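Local structure of alanine glyoxylate transaminase (Thermococcus litoralis, 2ZC0) at residues V125-P130 with L177-P182; S131-L136 with K366-D371; L209-D214 with V228-L233. The protein probably catalyses the pyridoxal-phosphate-dependent transfer of an amino group from alanine to glyoxylate, working as a homodimer. One frame throughout, in Å; residues are numbered along the deposited sequence.

In the fold
Contacts 1 and 3 both reach the large mixed sheet of this aminotransferase; contact 2 joins a helix start to a distant loop. Contact 1 pairs the neighbouring parallel strands 124-129 and 175-180, and contact 3 begins on the next strand, 210-214, their centres about 11 Å apart. Contact 2 takes up the chain directly after strand 124-129, its centre about 10 Å from contact 1 and 20 Å from contact 3. Along the chain contact 1 closes before contact 3 opens, the segments of contacts 1 and 2 alternate, and contact 3 falls wholly between those of contact 2. Tyr-132, Ile-181 and Asp-214, one from each contact, line the pocket of the bound pyridoxamine phosphate.

Contact 1 of 3, residues V125-P130 with L177-P182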
loop_
_atom_site.group_PDB
_atom_site.type_symbol
_atom_site.label_atom_id
_atom_site.label_comp_id
_atom_site.label_asym_id
_atom_site.label_seq_id
_atom_site.Cartn_x
_atom_site.Cartn_y
_atom_site.Cartn_z
ATOM N N VAL A 125 -5.763 -3.424 -14.239
ATOM C CA VAL A 125 -4.985 -4.085 -15.268
ATOM C C VAL A 125 -6.025 -4.775 -16.135
ATOM O O VAL A 125 -6.913 -5.456 -15.618
ATOM C CB VAL A 125 -3.982 -5.123 -14.691
ATOM C CG1 VAL A 125 -4.609 -5.913 -13.599
ATOM C CG2 VAL A 125 -3.523 -6.046 -15.791
ATOM N N ILE A 126 -5.952 -4.563 -17.447
ATOM C CA ILE A 126 -6.920 -5.173 -18.338
ATOM C C ILE A 126 -6.401 -6.493 -18.883
ATOM O O ILE A 126 -5.218 -6.638 -19.180
ATOM C CB ILE A 126 -7.344 -4.173 -19.464
ATOM C CG1 ILE A 126 -7.876 -4.909 -20.691
ATOM C CG2 ILE A 126 -6.202 -3.276 -19.822
ATOM C CD1 ILE A 126 -6.796 -5.506 -21.578
ATOM N N THR A 127 -7.304 -7.463 -18.985
ATOM C CA THR A 127 -6.978 -8.799 -19.464
ATOM C C THR A 127 -8.078 -9.270 -20.403
ATOM O O THR A 127 -9.054 -8.562 -20.639
ATOM C CB THR A 127 -6.945 -9.797 -18.300
ATOM O OG1 THR A 127 -8.274 -9.962 -17.788
ATOM C CG2 THR A 127 -6.054 -9.281 -17.177
ATOM N N GLU A 128 -7.920 -10.471 -20.939
ATOM C CA GLU A 128 -8.948 -11.055 -21.799
ATOM C C GLU A 128 -9.992 -11.604 -20.824
ATOM O O GLU A 128 -9.736 -11.656 -19.616
ATOM C CB GLU A 128 -8.340 -12.187 -22.641
ATOM C CG GLU A 128 -7.487 -11.690 -23.805
ATOM C CD GLU A 128 -6.215 -12.490 -24.002
ATOM O OE1 GLU A 128 -5.936 -13.395 -23.192
ATOM O OE2 GLU A 128 -5.477 -12.203 -24.970
ATOM N N ASN A 129 -11.176 -11.960 -21.322
ATOM C CA ASN A 129 -12.218 -12.554 -20.473
ATOM C C ASN A 129 -12.782 -13.756 -21.219
ATOM O O ASN A 129 -13.439 -13.596 -22.255
ATOM C CB ASN A 129 -13.341 -11.551 -20.155
ATOM C CG ASN A 129 -14.377 -12.118 -19.165
ATOM O OD1 ASN A 129 -14.079 -13.039 -18.394
ATOM N ND2 ASN A 129 -15.584 -11.556 -19.173
ATOM N N PRO A 130 -12.513 -14.978 -20.718
ATOM C CA PRO A 130 -11.725 -15.280 -19.514
ATOM C C PRO A 130 -10.220 -15.127 -19.746
ATOM O O PRO A 130 -9.789 -14.728 -20.830
ATOM C CB PRO A 130 -12.083 -16.729 -19.238
ATOM C CG PRO A 130 -12.118 -17.283 -20.649
ATOM C CD PRO A 130 -12.956 -16.229 -21.363
ATOM N N LEU A 177 -1.442 -1.331 -17.803
ATOM C CA LEU A 177 -1.015 -2.586 -18.400
ATOM C C LEU A 177 -2.151 -3.387 -18.996
ATOM O O LEU A 177 -3.311 -3.281 -18.584
ATOM C CB LEU A 177 -0.312 -3.474 -17.356
ATOM C CG LEU A 177 0.781 -2.901 -16.445
ATOM C CD1 LEU A 177 1.118 -3.919 -15.343
ATOM C CD2 LEU A 177 2.007 -2.567 -17.267
ATOM N N ILE A 178 -1.778 -4.209 -19.964
ATOM C CA ILE A 178 -2.692 -5.107 -20.633
ATOM C C ILE A 178 -1.942 -6.423 -20.670
ATOM O O ILE A 178 -0.839 -6.477 -21.193
ATOM C CB ILE A 178 -2.969 -4.686 -22.083
ATOM C CG1 ILE A 178 -3.838 -3.435 -22.119
ATOM C CG2 ILE A 178 -3.626 -5.847 -22.827
ATOM C CD1 ILE A 178 -4.107 -2.947 -23.537
ATOM N N TYR A 179 -2.525 -7.452 -20.064
ATOM C CA TYR A 179 -1.957 -8.793 -20.034
ATOM C C TYR A 179 -2.732 -9.599 -21.079
ATOM O O TYR A 179 -3.974 -9.633 -21.051
ATOM C CB TYR A 179 -2.144 -9.422 -18.651
ATOM C CG TYR A 179 -1.875 -10.920 -18.565
ATOM C CD1 TYR A 179 -2.923 -11.821 -18.381
ATOM C CD2 TYR A 179 -0.584 -11.438 -18.668
ATOM C CE1 TYR A 179 -2.698 -13.196 -18.306
ATOM C CE2 TYR A 179 -0.344 -12.829 -18.592
ATOM C CZ TYR A 179 -1.420 -13.689 -18.412
ATOM O OH TYR A 179 -1.221 -15.059 -18.350
ATOM N N THR A 180 -2.000 -10.238 -21.993
ATOM C CA THR A 180 -2.614 -11.032 -23.045
ATOM C C THR A 180 -1.842 -12.316 -23.349
ATOM O O THR A 180 -0.621 -12.373 -23.207
ATOM C CB THR A 180 -2.742 -10.196 -24.353
ATOM O OG1 THR A 180 -3.177 -11.037 -25.431
ATOM C CG2 THR A 180 -1.402 -9.577 -24.719
ATOM N N ILE A 181 -2.582 -13.344 -23.757
ATOM C CA ILE A 181 -2.033 -14.650 -24.124
ATOM C C ILE A 181 -2.502 -14.846 -25.577
ATOM O O ILE A 181 -3.472 -15.561 -25.842
ATOM C CB ILE A 181 -2.649 -15.770 -23.250
ATOM C CG1 ILE A 181 -2.620 -15.348 -21.770
ATOM C CG2 ILE A 181 -1.897 -17.083 -23.479
ATOM C CD1 ILE A 181 -3.383 -16.269 -20.822
ATOM N N PRO A 182 -1.819 -14.198 -26.538
ATOM C CA PRO A 182 -2.162 -14.281 -27.965
ATOM C C PRO A 182 -2.293 -15.676 -28.583
ATOM O O PRO A 182 -3.255 -15.940 -29.300
ATOM C CB PRO A 182 -1.059 -13.448 -28.632
ATOM C CG PRO A 182 -0.673 -12.459 -27.547
ATOM C CD PRO A 182 -0.628 -13.350 -26.336
HETATM O O HOH W 1 -5.468 -12.443 -20.615
#
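Backbone hydrogen bonds join Ile-126 to both neighbours of Ile-178. Ile-126 N donates to Leu-177 O over 3.1 Å, and Ile-126 O accepts from Tyr-179 N at 2.9 Å, the pattern of a parallel bridge in which Ile-126 and Ile-178 are paired. Two CA-H...O contacts add to the ladder: Ile-178 CA approaches Ile-126 O, and Thr-127 CA approaches Tyr-179 O.

Apolar contact is concentrated in the paired isoleucines, which lie side by side and point the same way. Ile-126 turns CG1 anti to its backbone N (chi1 157°), which lays CD1 against CG2 of Ile-178, while its CG2 branch presses on Ile-178 CG1 at 3.3 Å, closer than usual for two carbons. Strands 124-129 and 175-180 are adjacent in the mixed sheet of the aminotransferase fold, their short segments running 23° from parallel, with strands 145-152 and 210-214 flanking the pair. Beyond Ile-126, Thr-127 CG2 comes to the edge of the Tyr-179 ring, near its plane; the phenol OH of that ring is hydrogen-bonded to Asp-214, a residue of the cofactor pocket.

Polar side-chain contacts take over where the strands end. The bent chain of Glu-128 reaches across to the other strand, and Thr-180 OG1 donates to its OE2 over 2.6 Å, from 39° above the carboxylate plane. Ile-181 N faces both carboxylate oxygens through weak bonds, 3.4 Å to Glu-128 OE1 and 3.3 Å to Glu-128 OE2. A water accepts from Glu-128 N and donates to Glu-128 OE1 and Tyr-179 O, bridging the strands where they splay apart. Gln-185 NE2 also binds Glu-128 OE1, and the neighbouring Ile-181 side chain touches the bound pyridoxamine phosphate.

Contact 2 of 3, residues S131-L136 with K366-D371; sequences SYINTL and KPFYTD. With PMP (4'-deoxy-4'-aminopyridoxal-5'-phosphate), chain F; IMD (imidazole), chain G.
Phe-368 sets CG anti to its carbonyl carbon (chi1 -60°), and Ile-133 is turned about chi1 (35°), which brings CG1 of the isoleucine over one face of the phenyl ring. This joins the start of helix 133-140, with Tyr-132 at its N-cap position, to a short 3-10 turn at 366-368 in the loop before strand 377-381. The CH-pi contact is close: Ile-133 CG1 stands 3.6 Å from the centroid of the Phe-368 ring, displaced toward the CE2 and CZ rim. Ile-133 CG2 is pressed up to the carbonyl O of Pro-367, 2.9 Å away, with Pro-367 CB at 4.0 Å. At the phenyl ring's edge, near its plane, lies Ser-131 O.

One backbone bond pins the two segments together, Ser-131 N donating to Phe-368 O over 2.8 Å. One helical turn beyond Ile-133, the Leu-136 and Thr-370 side chains cross at about a right angle, CD1 meeting CG2 at 4.0 Å. An imidazole, probably from the crystallisation liquor, donates from N1 to Pro-367 O and lies against Leu-136 CB.

Tyr-132 turns the other way, into the cofactor pocket. Its ring lies with one face against the pyridine of the pyridoxamine phosphate, whose C3 is 3.5 Å above the ring plane, while Asn-134 N sits over the opposite face; the cofactor amine N4A donates to Tyr-132 OH over 2.5 Å.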
loop_
_atom_site.group_PDB
_atom_site.type_symbol
_atom_site.label_atom_id
_atom_site.label_comp_id
_atom_site.label_asym_id
_atom_site.label_seq_id
_atom_site.Cartn_x
_atom_site.Cartn_y
_atom_site.Cartn_z
ATOM N N SER A 131 -9.430 -15.451 -18.722
ATOM C CA SER A 131 -7.966 -15.392 -18.795
ATOM C C SER A 131 -7.412 -16.457 -17.841
ATOM O O SER A 131 -8.171 -17.090 -17.113
ATOM C CB SER A 131 -7.453 -13.993 -18.401
ATOM O OG SER A 131 -6.029 -13.940 -18.374
ATOM N N TYR A 132 -6.098 -16.665 -17.864
ATOM C CA TYR A 132 -5.433 -17.659 -17.009
ATOM C C TYR A 132 -5.661 -17.295 -15.533
ATOM O O TYR A 132 -5.180 -16.262 -15.082
ATOM C CB TYR A 132 -3.931 -17.667 -17.328
ATOM C CG TYR A 132 -3.124 -18.670 -16.538
ATOM C CD1 TYR A 132 -1.805 -18.386 -16.163
ATOM C CD2 TYR A 132 -3.679 -19.888 -16.141
ATOM C CE1 TYR A 132 -1.059 -19.284 -15.407
ATOM C CE2 TYR A 132 -2.943 -20.799 -15.386
ATOM C CZ TYR A 132 -1.633 -20.488 -15.020
ATOM O OH TYR A 132 -0.905 -21.373 -14.255
ATOM N N ILE A 133 -6.383 -18.134 -14.785
ATOM C CA ILE A 133 -6.664 -17.810 -13.390
ATOM C C ILE A 133 -5.465 -17.479 -12.517
ATOM O O ILE A 133 -5.547 -16.595 -11.678
ATOM C CB ILE A 133 -7.460 -18.909 -12.664
ATOM C CG1 ILE A 133 -7.050 -20.293 -13.156
ATOM C CG2 ILE A 133 -8.919 -18.676 -12.863
ATOM C CD1 ILE A 133 -5.715 -20.741 -12.693
ATOM N N ASN A 134 -4.355 -18.173 -12.698
ATOM C CA ASN A 134 -3.228 -17.867 -11.855
ATOM C C ASN A 134 -2.700 -16.467 -12.037
ATOM O O ASN A 134 -2.245 -15.866 -11.078
ATOM C CB ASN A 134 -2.131 -18.907 -12.007
ATOM C CG ASN A 134 -2.242 -19.973 -10.943
ATOM O OD1 ASN A 134 -3.349 -20.342 -10.556
ATOM N ND2 ASN A 134 -1.116 -20.462 -10.454
ATOM N N THR A 135 -2.808 -15.923 -13.247
ATOM C CA THR A 135 -2.335 -14.565 -13.439
ATOM C C THR A 135 -3.312 -13.585 -12.801
ATOM O O THR A 135 -2.902 -12.584 -12.202
ATOM C CB THR A 135 -2.140 -14.247 -14.908
ATOM O OG1 THR A 135 -1.183 -15.157 -15.457
ATOM C CG2 THR A 135 -1.630 -12.820 -15.099
ATOM N N LEU A 136 -4.603 -13.884 -12.892
ATOM C CA LEU A 136 -5.611 -12.991 -12.311
ATOM C C LEU A 136 -5.442 -12.971 -10.782
ATOM O O LEU A 136 -5.527 -11.922 -10.142
ATOM C CB LEU A 136 -7.029 -13.464 -12.685
ATOM C CG LEU A 136 -7.395 -13.509 -14.186
ATOM C CD1 LEU A 136 -8.850 -13.967 -14.352
ATOM C CD2 LEU A 136 -7.207 -12.135 -14.816
ATOM N N LYS A 366 -15.590 -21.382 -14.835
ATOM C CA LYS A 366 -16.070 -20.129 -14.266
ATOM C C LYS A 366 -15.013 -19.282 -13.556
ATOM O O LYS A 366 -15.033 -18.045 -13.650
ATOM C CB LYS A 366 -17.196 -20.402 -13.271
ATOM C CG LYS A 366 -17.711 -19.147 -12.592
ATOM C CD LYS A 366 -18.585 -18.357 -13.540
ATOM C CE LYS A 366 -18.953 -17.003 -12.981
ATOM N NZ LYS A 366 -17.825 -16.026 -13.087
ATOM N N PRO A 367 -14.088 -19.924 -12.820
ATOM C CA PRO A 367 -13.048 -19.175 -12.105
ATOM C C PRO A 367 -12.138 -18.353 -13.014
ATOM O O PRO A 367 -11.535 -17.378 -12.571
ATOM C CB PRO A 367 -12.289 -20.272 -11.361
ATOM C CG PRO A 367 -13.344 -21.321 -11.149
ATOM C CD PRO A 367 -13.994 -21.358 -12.496
ATOM N N PHE A 368 -12.052 -18.735 -14.285
ATOM C CA PHE A 368 -11.208 -18.020 -15.241
ATOM C C PHE A 368 -11.808 -16.731 -15.804
ATOM O O PHE A 368 -11.115 -16.015 -16.521
ATOM C CB PHE A 368 -10.839 -18.931 -16.418
ATOM C CG PHE A 368 -10.093 -20.173 -16.027
ATOM C CD1 PHE A 368 -10.732 -21.192 -15.329
ATOM C CD2 PHE A 368 -8.761 -20.345 -16.399
ATOM C CE1 PHE A 368 -10.063 -22.365 -15.011
ATOM C CE2 PHE A 368 -8.085 -21.510 -16.086
ATOM C CZ PHE A 368 -8.738 -22.523 -15.392
ATOM N N TYR A 369 -13.073 -16.436 -15.491
ATOM C CA TYR A 369 -13.747 -15.216 -15.989
ATOM C C TYR A 369 -13.624 -14.037 -15.031
ATOM O O TYR A 369 -13.628 -14.217 -13.810
ATOM C CB TYR A 369 -15.237 -15.491 -16.270
ATOM C CG TYR A 369 -15.463 -16.425 -17.441
ATOM C CD1 TYR A 369 -15.942 -15.942 -18.670
ATOM C CD2 TYR A 369 -15.128 -17.776 -17.350
ATOM C CE1 TYR A 369 -16.072 -16.783 -19.776
ATOM C CE2 TYR A 369 -15.252 -18.624 -18.451
ATOM C CZ TYR A 369 -15.724 -18.114 -19.661
ATOM O OH TYR A 369 -15.809 -18.938 -20.750
ATOM N N THR A 370 -13.541 -12.832 -15.601
ATOM C CA THR A 370 -13.372 -11.591 -14.842
ATOM C C THR A 370 -14.691 -10.946 -14.441
ATOM O O THR A 370 -14.728 -9.901 -13.786
ATOM C CB THR A 370 -12.508 -10.575 -15.649
ATOM O OG1 THR A 370 -13.246 -10.074 -16.778
ATOM C CG2 THR A 370 -11.247 -11.268 -16.160
ATOM N N ASP A 371 -15.787 -11.576 -14.829
ATOM C CA ASP A 371 -17.085 -11.051 -14.472
ATOM C C ASP A 371 -18.014 -12.210 -14.142
ATOM O O ASP A 371 -17.549 -13.290 -13.789
ATOM C CB ASP A 371 -17.638 -10.140 -15.595
ATOM C CG ASP A 371 -17.922 -10.877 -16.903
ATOM O OD1 ASP A 371 -18.300 -10.177 -17.866
ATOM O OD2 ASP A 371 -17.783 -12.117 -16.987
HETATM N N1 PMP F . 1.065 -18.649 -18.553
HETATM C C2 PMP F . 0.012 -19.413 -18.922
HETATM C C2A PMP F . -1.018 -18.767 -19.852
HETATM C C3 PMP F . -0.123 -20.754 -18.471
HETATM O O3 PMP F . -1.219 -21.507 -18.868
HETATM C C4 PMP F . 0.888 -21.298 -17.594
HETATM C C4A PMP F . 0.736 -22.753 -17.110
HETATM N N4A PMP F . 0.602 -22.873 -15.659
HETATM C C5 PMP F . 2.065 -20.381 -17.204
HETATM C C6 PMP F . 2.096 -19.061 -17.716
HETATM C C5A PMP F . 3.210 -20.837 -16.280
HETATM O O4P PMP F . 3.774 -21.644 -16.790
HETATM P P PMP F . 5.080 -22.135 -15.870
HETATM O O1P PMP F . 6.821 -21.770 -16.526
HETATM O O2P PMP F . 4.927 -24.038 -15.789
HETATM O O3P PMP F . 5.041 -21.497 -14.172
HETATM N N1 IMD G . -11.075 -15.170 -11.130
HETATM C C2 IMD G . -11.372 -13.876 -11.147
HETATM N N3 IMD G . -10.418 -13.213 -10.507
HETATM C C4 IMD G . -9.496 -14.110 -10.075
HETATM C C5 IMD G . -9.907 -15.335 -10.465
#

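Contact 3 of 3, residues L209-D214 with V228-L233; sequences LLIIED and VPLKAL. With PMP (4'-deoxy-4'-aminopyridoxal-5'-phosphate), chain F.
Strand 210-214 of the large sheet is tied to the connection that follows it by the carboxylate of Glu-213, which meets the backbone of Leu-230 and Lys-231 at the start of the 3-10 turn 231-233. Glu-213 stretches out fully, its CG opposite the backbone N (chi1 175°), carrying the carboxylate clear of its own strand. Leu-230 N donates to Glu-213 OE1 over 2.7 Å, on the syn side and 15° out of the carboxylate plane. Lys-231 N reaches the syn lone pair of Glu-213 OE2 at 2.8 Å, so two successive amides hold the group by both oxygens and fix its rotation.

In this aminotransferase sheet the next residue, Asp-214, faces the cofactor, its OD1 2.7 Å from N1 of the pyridoxamine phosphate, while Glu-213 points toward the loop. A glutamine in its place would probably lose one of the two grips, since its amide NH2 cannot accept from a backbone N-H, leaving Leu-230 or Lys-231 without its mate. Pro-229 CA comes within 3.2 Å of Glu-213 OE1 and Leu-230 CB within 3.3 Å of Glu-213 OE2; further back, Leu-230 CD1 meets Ile-211 CG2 at 4.0 Å.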
loop_
_atom_site.group_PDB
_atom_site.type_symbol
_atom_site.label_atom_id
_atom_site.label_comp_id
_atom_site.label_asym_id
_atom_site.label_seq_id
_atom_site.Cartn_x
_atom_site.Cartn_y
_atom_site.Cartn_z
ATOM N N LEU A 209 0.176 2.585 -23.302
ATOM C CA LEU A 209 0.026 1.504 -22.343
ATOM C C LEU A 209 1.118 0.472 -22.601
ATOM O O LEU A 209 1.731 0.447 -23.666
ATOM C CB LEU A 209 -1.365 0.859 -22.497
ATOM C CG LEU A 209 -2.590 1.740 -22.189
ATOM C CD1 LEU A 209 -3.883 1.078 -22.655
ATOM C CD2 LEU A 209 -2.643 1.996 -20.701
ATOM N N LEU A 210 1.378 -0.365 -21.607
ATOM C CA LEU A 210 2.374 -1.419 -21.739
ATOM C C LEU A 210 1.581 -2.697 -21.925
ATOM O O LEU A 210 0.438 -2.791 -21.473
ATOM C CB LEU A 210 3.233 -1.496 -20.472
ATOM C CG LEU A 210 4.698 -1.026 -20.546
ATOM C CD1 LEU A 210 4.854 0.221 -21.397
ATOM C CD2 LEU A 210 5.180 -0.787 -19.140
ATOM N N ILE A 211 2.174 -3.669 -22.608
ATOM C CA ILE A 211 1.530 -4.954 -22.870
ATOM C C ILE A 211 2.438 -6.067 -22.413
ATOM O O ILE A 211 3.586 -6.121 -22.826
ATOM C CB ILE A 211 1.299 -5.168 -24.409
ATOM C CG1 ILE A 211 0.260 -4.191 -24.938
ATOM C CG2 ILE A 211 0.903 -6.612 -24.688
ATOM C CD1 ILE A 211 0.206 -4.146 -26.476
ATOM N N ILE A 212 1.924 -6.943 -21.561
ATOM C CA ILE A 212 2.685 -8.101 -21.091
ATOM C C ILE A 212 2.153 -9.278 -21.907
ATOM O O ILE A 212 1.013 -9.699 -21.712
ATOM C CB ILE A 212 2.422 -8.413 -19.607
ATOM C CG1 ILE A 212 2.904 -7.255 -18.722
ATOM C CG2 ILE A 212 3.086 -9.718 -19.249
ATOM C CD1 ILE A 212 2.732 -7.531 -17.247
ATOM N N GLU A 213 2.981 -9.797 -22.809
ATOM C CA GLU A 213 2.624 -10.906 -23.690
ATOM C C GLU A 213 3.056 -12.260 -23.133
ATOM O O GLU A 213 4.249 -12.519 -22.969
ATOM C CB GLU A 213 3.259 -10.681 -25.084
ATOM C CG GLU A 213 3.079 -11.820 -26.105
ATOM C CD GLU A 213 3.522 -11.446 -27.535
ATOM O OE1 GLU A 213 2.950 -12.006 -28.494
ATOM O OE2 GLU A 213 4.435 -10.612 -27.701
ATOM N N ASP A 214 2.080 -13.125 -22.872
ATOM C CA ASP A 214 2.339 -14.459 -22.346
ATOM C C ASP A 214 2.519 -15.411 -23.529
ATOM O O ASP A 214 1.583 -15.661 -24.277
ATOM C CB ASP A 214 1.164 -14.881 -21.467
ATOM C CG ASP A 214 1.476 -16.071 -20.593
ATOM O OD1 ASP A 214 0.920 -16.124 -19.482
ATOM O OD2 ASP A 214 2.243 -16.958 -21.002
ATOM N N VAL A 228 3.424 -14.249 -35.639
ATOM C CA VAL A 228 4.552 -13.810 -34.849
ATOM C C VAL A 228 4.079 -13.109 -33.583
ATOM O O VAL A 228 2.985 -12.530 -33.540
ATOM C CB VAL A 228 5.474 -12.861 -35.661
ATOM C CG1 VAL A 228 5.841 -13.512 -36.987
ATOM C CG2 VAL A 228 4.791 -11.531 -35.894
ATOM N N PRO A 229 4.892 -13.186 -32.520
ATOM C CA PRO A 229 4.587 -12.561 -31.231
ATOM C C PRO A 229 4.444 -11.062 -31.407
ATOM O O PRO A 229 5.000 -10.485 -32.344
ATOM C CB PRO A 229 5.806 -12.909 -30.391
ATOM C CG PRO A 229 6.220 -14.241 -30.933
ATOM C CD PRO A 229 6.084 -14.051 -32.419
ATOM N N LEU A 230 3.691 -10.431 -30.513
ATOM C CA LEU A 230 3.527 -8.982 -30.565
ATOM C C LEU A 230 4.906 -8.356 -30.370
ATOM O O LEU A 230 5.208 -7.309 -30.932
ATOM C CB LEU A 230 2.596 -8.510 -29.456
ATOM C CG LEU A 230 1.183 -9.093 -29.371
ATOM C CD1 LEU A 230 0.597 -8.815 -27.993
ATOM C CD2 LEU A 230 0.300 -8.480 -30.467
ATOM N N LYS A 231 5.753 -9.006 -29.582
ATOM C CA LYS A 231 7.075 -8.462 -29.333
ATOM C C LYS A 231 7.909 -8.311 -30.604
ATOM O O LYS A 231 8.756 -7.416 -30.691
ATOM C CB LYS A 231 7.832 -9.321 -28.318
ATOM C CG LYS A 231 9.130 -8.679 -27.847
ATOM C CD LYS A 231 8.855 -7.302 -27.281
ATOM C CE LYS A 231 10.105 -6.641 -26.721
ATOM N NZ LYS A 231 9.798 -5.219 -26.353
ATOM N N ALA A 232 7.671 -9.174 -31.591
ATOM C CA ALA A 232 8.415 -9.116 -32.851
ATOM C C ALA A 232 7.937 -7.930 -33.682
ATOM O O ALA A 232 8.577 -7.531 -34.656
ATOM C CB ALA A 232 8.235 -10.416 -33.628
ATOM N N LEU A 233 6.804 -7.366 -33.277
ATOM C CA LEU A 233 6.211 -6.211 -33.945
ATOM C C LEU A 233 6.314 -4.978 -33.042
ATOM O O LEU A 233 5.779 -3.912 -33.365
ATOM C CB LEU A 233 4.732 -6.490 -34.238
ATOM C CG LEU A 233 4.269 -7.269 -35.479
ATOM C CD1 LEU A 233 5.378 -8.157 -36.041
ATOM C CD2 LEU A 233 3.041 -8.082 -35.097
HETATM N N1 PMP F . 1.065 -18.649 -18.553
HETATM C C2 PMP F . 0.012 -19.413 -18.922
HETATM C C2A PMP F . -1.018 -18.767 -19.852
HETATM C C3 PMP F . -0.123 -20.754 -18.471
HETATM O O3 PMP F . -1.219 -21.507 -18.868
HETATM C C4 PMP F . 0.888 -21.298 -17.594
HETATM C C4A PMP F . 0.736 -22.753 -17.110
HETATM N N4A PMP F . 0.602 -22.873 -15.659
HETATM C C5 PMP F . 2.065 -20.381 -17.204
HETATM C C6 PMP F . 2.096 -19.061 -17.716
HETATM C C5A PMP F . 3.210 -20.837 -16.280
HETATM O O4P PMP F . 3.774 -21.644 -16.790
HETATM P P PMP F . 5.080 -22.135 -15.870
HETATM O O1P PMP F . 6.821 -21.770 -16.526
HETATM O O2P PMP F . 4.927 -24.038 -15.789
HETATM O O3P PMP F . 5.041 -21.497 -14.172
#